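Local coordinates for protein uncharacterized RNA methyltransferase pyrab10780 (Pyrococcus abyssi, PDB 2JJQ) that transfers a methyl group from S-adenosyl-L-methionine to the C5 carbon of uridine 54 in tRNA, at residues 133-137 against 138-142; 90-93 against 94-97; 372-376 against 377-381. All coordinates share one frame; numbering follows the deposited sequence.

Contact 1 of 3, residues 133-137 against 138-142; sequences LAITK and DGIGF
Ile135 and Ile140 stand side by side on one face of a tight beta-hairpin, both side chains pointing the same way from a non-hydrogen-bonded antiparallel pair. The hairpin reverses through a type I turn from Thr136 to Gly139, at the end of strand 130-136, an edge strand of a five-stranded mixed sheet. In each isoleucine CG1 is anti to the carbonyl carbon (chi1 -54° in Ile135, -68° in Ile140), and the two meet where CG2 of Ile135 lies 4.2 Å from CG1 of Ile140. The other branch of Ile140, CG2, leans back along the strand to CB of Leu133, so one residue bridges two on the partner arm. Helix 162-178 covers this face, with Leu171 touching both isoleucines and Ile168 reaching Leu133.

Ala134 and Thr136 occupy the other face, where Ile151 packs against both. Their positions face Gly141 and Gly139, which bring no side chain of their own, and backbone bonds pair them: Ala134 N reaches Gly141 O at 2.8 Å and Gly141 N returns to Ala134 O. At the turn itself, Lys137 and Asp138 run alongside each other, and Lys137 NZ stands 3.7 Å from Asp138 OD1, a long salt bridge at the exposed corner.

Leu133 also approaches Cys157, a probable ligand of the [4Fe-4S] cluster, their side chains being about 5 Å apart. Nearer the turn, the carbonyl oxygen of Gly139 accepts from two groups of one residue: Thr136 N at 2.9 Å, and the Thr136 hydroxyl. With chi1 at 75°, OG1 sits between the backbone N and the carbonyl carbon of Thr136, and from there it donates to Gly139 O over 2.7 Å.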
# COMPACT_ATOMS: atom_id res chain seq x y z
N LEU A 133 -4.90 13.59 -0.59
CA LEU A 133 -4.49 14.91 -0.16
C LEU A 133 -5.63 15.58 0.59
O LEU A 133 -6.76 15.67 0.08
CB LEU A 133 -4.12 15.76 -1.38
CG LEU A 133 -2.94 15.25 -2.22
CD1 LEU A 133 -2.97 15.89 -3.60
CD2 LEU A 133 -1.65 15.56 -1.50
N ALA A 134 -5.36 16.01 1.82
CA ALA A 134 -6.32 16.79 2.55
C ALA A 134 -6.38 18.23 2.01
O ALA A 134 -5.35 18.81 1.65
CB ALA A 134 -6.01 16.77 4.10
N ILE A 135 -7.59 18.81 1.98
CA ILE A 135 -7.76 20.15 1.37
C ILE A 135 -8.27 21.06 2.48
O ILE A 135 -9.41 21.01 2.86
CB ILE A 135 -8.76 20.09 0.19
CG1 ILE A 135 -8.34 19.01 -0.83
CG2 ILE A 135 -8.98 21.49 -0.46
CD1 ILE A 135 -9.47 18.66 -1.78
N THR A 136 -7.40 21.89 3.04
CA THR A 136 -7.79 22.58 4.26
C THR A 136 -7.58 24.08 4.15
O THR A 136 -6.94 24.58 3.21
CB THR A 136 -7.00 22.05 5.48
OG1 THR A 136 -5.66 22.55 5.43
CG2 THR A 136 -6.89 20.52 5.45
N LYS A 137 -8.14 24.81 5.11
CA LYS A 137 -7.98 26.26 5.15
C LYS A 137 -6.51 26.65 5.03
O LYS A 137 -6.13 27.49 4.19
CB LYS A 137 -8.65 26.82 6.42
CG LYS A 137 -8.44 28.31 6.64
CD LYS A 137 -9.30 28.83 7.81
CE LYS A 137 -8.83 30.21 8.26
NZ LYS A 137 -7.38 30.15 8.65
N ASP A 138 -5.65 26.00 5.79
CA ASP A 138 -4.22 26.34 5.77
C ASP A 138 -3.33 25.55 4.82
O ASP A 138 -2.12 25.51 5.00
CB ASP A 138 -3.66 26.30 7.18
CG ASP A 138 -4.10 27.52 8.00
OD1 ASP A 138 -4.20 28.62 7.39
OD2 ASP A 138 -4.36 27.37 9.21
N GLY A 139 -3.90 24.89 3.83
CA GLY A 139 -3.06 24.25 2.83
C GLY A 139 -3.63 22.93 2.34
O GLY A 139 -4.60 22.43 2.91
N ILE A 140 -2.96 22.39 1.32
CA ILE A 140 -3.31 21.10 0.69
C ILE A 140 -2.11 20.15 0.88
O ILE A 140 -0.97 20.48 0.51
CB ILE A 140 -3.61 21.30 -0.82
CG1 ILE A 140 -4.90 22.11 -1.05
CG2 ILE A 140 -3.71 19.93 -1.56
CD1 ILE A 140 -5.01 22.78 -2.41
N GLY A 141 -2.35 18.99 1.49
CA GLY A 141 -1.28 18.04 1.71
C GLY A 141 -1.69 17.03 2.76
O GLY A 141 -2.67 16.32 2.59
N PHE A 142 -0.99 16.99 3.87
CA PHE A 142 -1.26 15.95 4.85
C PHE A 142 -0.94 16.42 6.28
O PHE A 142 -0.25 17.44 6.44
CB PHE A 142 -0.47 14.70 4.50
CG PHE A 142 1.00 14.94 4.37
CD1 PHE A 142 1.55 15.31 3.15
CD2 PHE A 142 1.85 14.83 5.49
CE1 PHE A 142 2.91 15.54 3.01
CE2 PHE A 142 3.23 15.07 5.35
CZ PHE A 142 3.76 15.42 4.11

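Contact 2 of 3, residues 90-93 against 94-97; sequences CTLQ and HLNY
His94 presents the edge of its imidazole ring to the carbonyl of Thr91, whose oxygen lies in the ring plane 3.1 Å from His94 CE1. The closest ring atom is thus a carbon; His94 ND1 is farther off and poorly angled, so its pairing with the same oxygen is not a hydrogen bond. A chi1 of 59° folds the ring back over the preceding turn and brings His94 CE1 within 3.7 Å of Leu92 CA. One face of the ring is met by CG of Leu95, 3.6 Å above the plane and displaced toward the rim. Leu95 in turn crosses Leu92 at an angle, its CD1 resting 4.0 Å from Leu92 CD2.

Two type I turns set these side chains in place, one from Cys90 to Gln93 and the next from Leu92 to Leu95. The first is closed by Gln93 N bonding to Cys90 O at 3.0 Å. In the second, Leu95 N reaches Leu92 O at 3.0 Å, from well above the carbonyl plane. The loop leads from Cys90, by similarity a ligand of the [4Fe-4S] cluster, to helix 97-112, with Asn96 at its N-cap position.

Farther out, Ser44 O accepts from His94 NE2, which would help to hold the ring's rotation, while Leu28 of strand 24-28 packs against both Leu92 and Leu95.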
# COMPACT_ATOMS: atom_id res chain seq x y z
N CYS A 90 6.70 8.38 4.80
CA CYS A 90 8.04 8.15 4.23
C CYS A 90 9.19 8.31 5.24
O CYS A 90 10.13 9.11 5.06
CB CYS A 90 8.25 9.06 3.03
SG CYS A 90 7.10 8.62 1.69
N THR A 91 9.12 7.52 6.28
CA THR A 91 10.03 7.70 7.39
C THR A 91 11.49 7.33 7.11
O THR A 91 12.37 7.58 7.94
CB THR A 91 9.50 6.93 8.54
OG1 THR A 91 9.19 5.61 8.06
CG2 THR A 91 8.18 7.64 8.99
N LEU A 92 11.75 6.76 5.94
CA LEU A 92 13.17 6.47 5.58
C LEU A 92 13.64 7.32 4.40
O LEU A 92 14.68 7.01 3.83
CB LEU A 92 13.41 5.00 5.23
CG LEU A 92 13.05 3.90 6.25
CD1 LEU A 92 13.33 2.53 5.69
CD2 LEU A 92 13.68 4.13 7.61
N GLN A 93 12.89 8.35 4.03
CA GLN A 93 13.19 9.13 2.81
C GLN A 93 14.49 9.89 2.87
O GLN A 93 14.99 10.34 1.85
CB GLN A 93 12.09 10.15 2.50
CG GLN A 93 12.06 10.45 1.00
CD GLN A 93 10.90 11.40 0.55
OE1 GLN A 93 9.71 11.07 0.65
NE2 GLN A 93 11.27 12.55 -0.01
N HIS A 94 15.02 10.04 4.07
CA HIS A 94 16.30 10.79 4.28
C HIS A 94 17.50 9.89 4.02
O HIS A 94 18.67 10.33 4.12
CB HIS A 94 16.34 11.29 5.71
CG HIS A 94 16.27 10.17 6.73
ND1 HIS A 94 15.14 9.39 6.89
CD2 HIS A 94 17.17 9.71 7.62
CE1 HIS A 94 15.37 8.48 7.82
NE2 HIS A 94 16.58 8.66 8.30
N LEU A 95 17.23 8.62 3.69
CA LEU A 95 18.31 7.59 3.48
C LEU A 95 18.49 7.22 2.02
O LEU A 95 17.51 7.02 1.31
CB LEU A 95 17.97 6.32 4.25
CG LEU A 95 17.78 6.47 5.76
CD1 LEU A 95 17.35 5.10 6.26
CD2 LEU A 95 19.04 6.97 6.45
N ASN A 96 19.74 7.06 1.59
CA ASN A 96 20.03 6.57 0.24
C ASN A 96 19.31 5.25 0.04
O ASN A 96 19.21 4.42 0.97
CB ASN A 96 21.51 6.24 0.11
CG ASN A 96 22.36 7.47 0.03
OD1 ASN A 96 21.96 8.51 -0.51
ND2 ASN A 96 23.58 7.35 0.54
N TYR A 97 18.87 5.05 -1.19
CA TYR A 97 18.02 3.87 -1.47
C TYR A 97 18.73 2.55 -1.21
O TYR A 97 18.17 1.59 -0.64
CB TYR A 97 17.42 3.96 -2.88
CG TYR A 97 16.39 2.88 -3.09
CD1 TYR A 97 15.26 2.83 -2.29
CD2 TYR A 97 16.53 1.94 -4.12
CE1 TYR A 97 14.27 1.85 -2.49
CE2 TYR A 97 15.55 0.95 -4.31
CZ TYR A 97 14.44 0.92 -3.48
OH TYR A 97 13.49 -0.11 -3.64

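Contact 3 of 3, residues 372-376 against 377-381; sequences KRLNR and EKPGV
The guanidinium of Arg376 and the carboxylate of Glu377 are turned nearly perpendicular, their planes 83° apart. Glu377 OE2 approaches the guanidinium obliquely, well out of its plane, and lies 3.9 Å from Arg376 NE. No N-H points at the oxygen, so this long salt bridge rests on charge alone; the stronger partner of Glu377 OE2 is Lys352. With CG of Glu377 anti to its carbonyl carbon (chi1 -67°), that atom lies 3.5 Å from Arg373 O; the bend at chi2 then turns the carboxylate.

On the buried side, Leu374 and Pro379 cross at about a right angle, Leu374 CD2 meeting the proline ring at CG over 3.8 Å. Val357 of strand 356-359 touches both. Lys378 CG lies 3.2 Å from Asn375 O; beyond it the chain bends at every torsion, and the side chain makes a cation-pi contact with Tyr401.

The last helical bonds run from Glu377 N to Arg373 O at 2.9 Å and from Lys378 N to Leu374 O at 2.7 Å. Lys378 then leaves helical geometry with a positive phi of 52°, and Pro379 follows: a helix C-terminus leading into strand 381-386, a helix-to-strand connection of the Rossmann-like fold of class I methyltransferases.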
# COMPACT_ATOMS: atom_id res chain seq x y z
N LYS A 372 -5.62 -25.19 9.94
CA LYS A 372 -6.01 -26.61 10.12
C LYS A 372 -6.39 -27.29 8.80
O LYS A 372 -5.97 -28.44 8.51
CB LYS A 372 -7.18 -26.72 11.09
CG LYS A 372 -6.81 -26.27 12.52
CD LYS A 372 -7.84 -26.69 13.54
CE LYS A 372 -7.45 -26.24 14.96
NZ LYS A 372 -8.35 -26.90 15.98
N ARG A 373 -7.18 -26.58 7.99
CA ARG A 373 -7.67 -27.12 6.74
C ARG A 373 -6.51 -27.34 5.77
O ARG A 373 -6.45 -28.37 5.10
CB ARG A 373 -8.72 -26.20 6.14
CG ARG A 373 -10.06 -26.30 6.84
CD ARG A 373 -11.06 -25.36 6.20
NE ARG A 373 -12.37 -25.73 6.70
CZ ARG A 373 -13.12 -24.93 7.45
NH1 ARG A 373 -12.69 -23.70 7.74
NH2 ARG A 373 -14.30 -25.36 7.89
N LEU A 374 -5.56 -26.40 5.74
CA LEU A 374 -4.38 -26.52 4.87
C LEU A 374 -3.52 -27.72 5.31
O LEU A 374 -2.98 -28.46 4.48
CB LEU A 374 -3.57 -25.20 4.94
CG LEU A 374 -4.18 -24.05 4.11
CD1 LEU A 374 -3.53 -22.65 4.46
CD2 LEU A 374 -4.04 -24.32 2.60
N ASN A 375 -3.38 -27.87 6.62
CA ASN A 375 -2.64 -29.01 7.21
C ASN A 375 -3.26 -30.39 6.90
O ASN A 375 -2.55 -31.40 6.78
CB ASN A 375 -2.44 -28.79 8.73
CG ASN A 375 -1.33 -27.78 9.03
OD1 ASN A 375 -0.49 -27.52 8.18
ND2 ASN A 375 -1.30 -27.26 10.25
N ARG A 376 -4.57 -30.42 6.79
CA ARG A 376 -5.32 -31.66 6.56
C ARG A 376 -5.31 -31.98 5.08
O ARG A 376 -5.04 -33.10 4.68
CB ARG A 376 -6.74 -31.50 7.08
CG ARG A 376 -7.65 -32.68 6.89
CD ARG A 376 -8.85 -32.55 7.85
NE ARG A 376 -9.97 -31.79 7.28
CZ ARG A 376 -10.39 -30.60 7.71
NH1 ARG A 376 -9.80 -30.00 8.74
NH2 ARG A 376 -11.42 -30.00 7.11
N GLU A 377 -5.58 -30.97 4.25
CA GLU A 377 -5.68 -31.18 2.81
C GLU A 377 -4.33 -31.25 2.14
O GLU A 377 -4.16 -31.96 1.14
CB GLU A 377 -6.51 -30.06 2.14
CG GLU A 377 -7.97 -30.06 2.50
CD GLU A 377 -8.62 -31.43 2.40
OE1 GLU A 377 -8.51 -32.07 1.31
OE2 GLU A 377 -9.24 -31.85 3.41
N LYS A 378 -3.37 -30.48 2.66
CA LYS A 378 -2.02 -30.49 2.14
C LYS A 378 -1.92 -30.27 0.63
O LYS A 378 -1.38 -31.10 -0.10
CB LYS A 378 -1.29 -31.79 2.55
CG LYS A 378 -1.08 -32.00 4.05
CD LYS A 378 -0.14 -30.93 4.65
CE LYS A 378 1.16 -30.75 3.90
NZ LYS A 378 2.16 -31.87 4.10
N PRO A 379 -2.39 -29.11 0.15
CA PRO A 379 -2.07 -28.78 -1.23
C PRO A 379 -0.57 -28.82 -1.42
O PRO A 379 0.15 -28.53 -0.47
CB PRO A 379 -2.59 -27.33 -1.38
CG PRO A 379 -2.68 -26.77 0.04
CD PRO A 379 -2.99 -27.98 0.91
N GLY A 380 -0.12 -29.23 -2.61
CA GLY A 380 1.28 -29.43 -2.90
C GLY A 380 2.13 -28.18 -2.64
O GLY A 380 3.26 -28.29 -2.16
N VAL A 381 1.54 -27.01 -2.92
CA VAL A 381 2.27 -25.76 -2.78
C VAL A 381 1.36 -24.71 -2.11
O VAL A 381 0.19 -24.57 -2.44
CB VAL A 381 2.78 -25.20 -4.13
CG1 VAL A 381 3.44 -23.79 -3.89
CG2 VAL A 381 3.81 -26.15 -4.75

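Overall arrangement
Along the chain the three contacts come in series, none nested in or crossing another: contact 2 runs through two overlapping turns, contact 1 closes a hairpin, and contact 3 ends a helix. Contact 2 comes first, joining the loop after strand 62-69 to helix 97-112. Contact 1 follows, turning the chain back at the end of strand 130-136, an edge of the five-stranded sheet. Their nearest atoms are about 8 Å apart, and both lie near the probable cluster ligands: contact 2 contains Cys90, while contact 1 adjoins Cys157. Contact 3 is remote, its centre about 49 Å from that of contact 1 across the middle of the molecule. It joins helix 368-377 to strand 381-386 in the catalytic domain.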